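Local coordinates for protein dermonecrotic toxin (Pasteurella multocida, PDB 2EBF) that acts as a mitogenic, bone-resorbing toxin that is associated with severe progressive atrophic rhinitis in pigs, here as its C-terminal region with a thiol protease-like catalytic triad, at residues 184-189 and 305-310. Numbering follows the deposited sequence.
Sequences ISAPFR and FEQAFA. With GLC (alpha-D-glucopyranose), chain B; GLC (alpha-D-glucopyranose), chain C.
Gln-307 reaches from the short helix 305-309 across the loop 184-189 and contributes the largest share of the buried surface. Its CG is anti to the backbone N (chi1 -180°), and the chain stays extended beyond it. This lays the side chain from CB to CD along the methyl of Ala-186, with Gln-307 CB 3.8 Å from Ala-186 CB, and brings the amide end to Pro-187. Gln-307 CG lies 3.0 Å from Pro-187 O. A hydrogen bond joins the two backbones. Arg-189 N donates to Gln-307 O at 2.9 Å, in the carbonyl plane but bent at the hydrogen (134°). Arg-189 CB also packs on this oxygen, and the Arg-189 side chain runs beside that of Gln-307 in the same direction. It then bends at chi2, and NH1 donates back to Phe-188 O at 3.0 Å, from above the carbonyl plane. Phe-188 meets the end of the helical segment with its ring edge: CZ is 3.4 Å from Ala-310 O.

The same loop serves a glycan pocket. O6 of the chain B glucose donates to Arg-189 O at 2.7 Å. O5 of the chain C glucose lies in the plane of the Phe-188 ring, at its edge, 3.2 Å from CD1. Arg-312, also in this pocket, makes a cation-pi contact with Phe-188.

Both segments belong to the C2 region. The loop follows helix 171-180, and Asn-146 holds the backbone of Ala-186 and Phe-188. Helix 305-309 packs on strand 205-207 and helix 288-300, while Phe-188 and Ala-310 both meet Phe-315 of helix 312-333.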
loop_
_atom_site.group_PDB
_atom_site.type_symbol
_atom_site.label_atom_id
_atom_site.label_comp_id
_atom_site.label_asym_id
_atom_site.label_seq_id
_atom_site.Cartn_x
_atom_site.Cartn_y
_atom_site.Cartn_z
ATOM N N ILE A 184 -11.276 6.756 6.090
ATOM C CA ILE A 184 -10.503 6.159 7.183
ATOM C C ILE A 184 -10.548 7.013 8.451
ATOM O O ILE A 184 -10.649 6.479 9.562
ATOM C CB ILE A 184 -9.013 5.913 6.779
ATOM C CG1 ILE A 184 -8.907 5.088 5.492
ATOM C CG2 ILE A 184 -8.244 5.229 7.923
ATOM C CD1 ILE A 184 -7.494 5.064 4.881
ATOM N N SER A 185 -10.472 8.335 8.295
ATOM C CA SER A 185 -10.381 9.213 9.455
ATOM C C SER A 185 -11.736 9.617 10.048
ATOM O O SER A 185 -11.783 10.361 11.024
ATOM C CB SER A 185 -9.590 10.479 9.109
ATOM O OG SER A 185 -10.334 11.308 8.227
ATOM N N ALA A 186 -12.825 9.147 9.452
ATOM C CA ALA A 186 -14.162 9.567 9.867
ATOM C C ALA A 186 -14.750 8.620 10.917
ATOM O O ALA A 186 -14.810 7.413 10.693
ATOM C CB ALA A 186 -15.089 9.660 8.648
ATOM N N PRO A 187 -15.193 9.166 12.069
ATOM C CA PRO A 187 -15.954 8.341 13.021
ATOM C C PRO A 187 -17.172 7.763 12.312
ATOM O O PRO A 187 -17.950 8.509 11.722
ATOM C CB PRO A 187 -16.374 9.338 14.101
ATOM C CG PRO A 187 -15.317 10.436 14.025
ATOM C CD PRO A 187 -15.011 10.547 12.552
ATOM N N PHE A 188 -17.307 6.443 12.344
ATOM C CA PHE A 188 -18.323 5.747 11.557
ATOM C C PHE A 188 -19.727 6.051 12.072
ATOM O O PHE A 188 -19.983 5.961 13.270
ATOM C CB PHE A 188 -18.066 4.239 11.573
ATOM C CG PHE A 188 -19.078 3.434 10.792
ATOM C CD1 PHE A 188 -20.065 2.716 11.457
ATOM C CD2 PHE A 188 -19.046 3.402 9.402
ATOM C CE1 PHE A 188 -21.007 1.964 10.758
ATOM C CE2 PHE A 188 -19.985 2.648 8.677
ATOM C CZ PHE A 188 -20.969 1.929 9.361
ATOM N N ARG A 189 -20.625 6.418 11.160
ATOM C CA ARG A 189 -21.994 6.765 11.543
ATOM C C ARG A 189 -23.013 6.079 10.634
ATOM O O ARG A 189 -24.175 6.465 10.598
ATOM C CB ARG A 189 -22.197 8.286 11.500
ATOM C CG ARG A 189 -21.293 9.093 12.449
ATOM C CD ARG A 189 -21.835 9.117 13.860
ATOM N NE ARG A 189 -20.974 9.865 14.780
ATOM C CZ ARG A 189 -19.988 9.337 15.505
ATOM N NH1 ARG A 189 -19.707 8.040 15.431
ATOM N NH2 ARG A 189 -19.276 10.112 16.305
ATOM N N PHE A 305 -19.715 11.048 2.945
ATOM C CA PHE A 305 -20.769 10.224 2.338
ATOM C C PHE A 305 -20.754 8.821 2.924
ATOM O O PHE A 305 -21.787 8.296 3.364
ATOM C CB PHE A 305 -20.627 10.175 0.812
ATOM C CG PHE A 305 -21.771 9.486 0.114
ATOM C CD1 PHE A 305 -22.860 10.222 -0.369
ATOM C CD2 PHE A 305 -21.761 8.105 -0.069
ATOM C CE1 PHE A 305 -23.921 9.589 -1.017
ATOM C CE2 PHE A 305 -22.815 7.465 -0.710
ATOM C CZ PHE A 305 -23.899 8.206 -1.186
ATOM N N GLU A 306 -19.569 8.218 2.935
ATOM C CA GLU A 306 -19.398 6.879 3.482
ATOM C C GLU A 306 -19.607 6.869 4.995
ATOM O O GLU A 306 -20.216 5.947 5.526
ATOM C CB GLU A 306 -18.019 6.329 3.116
ATOM C CG GLU A 306 -17.821 6.146 1.610
ATOM C CD GLU A 306 -17.261 7.380 0.916
ATOM O OE1 GLU A 306 -17.069 8.422 1.581
ATOM O OE2 GLU A 306 -17.000 7.297 -0.301
ATOM N N GLN A 307 -19.104 7.900 5.677
ATOM C CA GLN A 307 -19.313 8.066 7.121
ATOM C C GLN A 307 -20.796 7.991 7.488
ATOM O O GLN A 307 -21.170 7.404 8.503
ATOM C CB GLN A 307 -18.741 9.407 7.602
ATOM C CG GLN A 307 -18.924 9.633 9.104
ATOM C CD GLN A 307 -18.428 10.978 9.587
ATOM O OE1 GLN A 307 -18.044 11.127 10.752
ATOM N NE2 GLN A 307 -18.433 11.964 8.706
ATOM N N ALA A 308 -21.632 8.579 6.634
ATOM C CA ALA A 308 -23.064 8.673 6.872
ATOM C C ALA A 308 -23.838 7.418 6.464
ATOM O O ALA A 308 -24.762 7.003 7.173
ATOM C CB ALA A 308 -23.632 9.901 6.144
ATOM N N PHE A 309 -23.457 6.814 5.335
ATOM C CA PHE A 309 -24.320 5.831 4.666
ATOM C C PHE A 309 -23.756 4.426 4.452
ATOM O O PHE A 309 -24.523 3.482 4.230
ATOM C CB PHE A 309 -24.770 6.359 3.304
ATOM C CG PHE A 309 -25.431 7.710 3.346
ATOM C CD1 PHE A 309 -25.034 8.709 2.458
ATOM C CD2 PHE A 309 -26.456 7.981 4.248
ATOM C CE1 PHE A 309 -25.642 9.960 2.464
ATOM C CE2 PHE A 309 -27.072 9.232 4.271
ATOM C CZ PHE A 309 -26.668 10.224 3.376
ATOM N N ALA A 310 -22.432 4.277 4.489
ATOM C CA ALA A 310 -21.828 2.981 4.202
ATOM C C ALA A 310 -22.300 1.924 5.196
ATOM O O ALA A 310 -22.527 2.225 6.371
ATOM C CB ALA A 310 -20.294 3.080 4.195
HETATM C C1 GLC B . -22.643 4.930 14.911
HETATM C C2 GLC B . -22.265 5.612 16.227
HETATM C C3 GLC B . -23.519 6.011 17.003
HETATM C C4 GLC B . -24.446 6.871 16.137
HETATM C C5 GLC B . -24.718 6.233 14.775
HETATM C C6 GLC B . -25.373 7.253 13.853
HETATM O O2 GLC B . -21.432 4.746 17.013
HETATM O O3 GLC B . -23.133 6.736 18.174
HETATM O O4 GLC B . -25.702 7.064 16.806
HETATM O O5 GLC B . -23.521 5.762 14.143
HETATM O O6 GLC B . -25.841 6.598 12.669
HETATM C C1 GLC C . -23.191 2.769 14.054
HETATM C C2 GLC C . -24.307 1.727 14.187
HETATM C C3 GLC C . -24.033 0.805 15.378
HETATM C C4 GLC C . -22.638 0.177 15.276
HETATM C C5 GLC C . -21.545 1.235 15.040
HETATM C C6 GLC C . -20.185 0.603 14.722
HETATM O O1 GLC C . -23.231 3.654 15.176
HETATM O O2 GLC C . -25.592 2.356 14.328
HETATM O O3 GLC C . -25.021 -0.230 15.417
HETATM O O4 GLC C . -22.370 -0.595 16.451
HETATM O O5 GLC C . -21.902 2.129 13.972
HETATM O O6 GLC C . -20.186 -0.061 13.445
#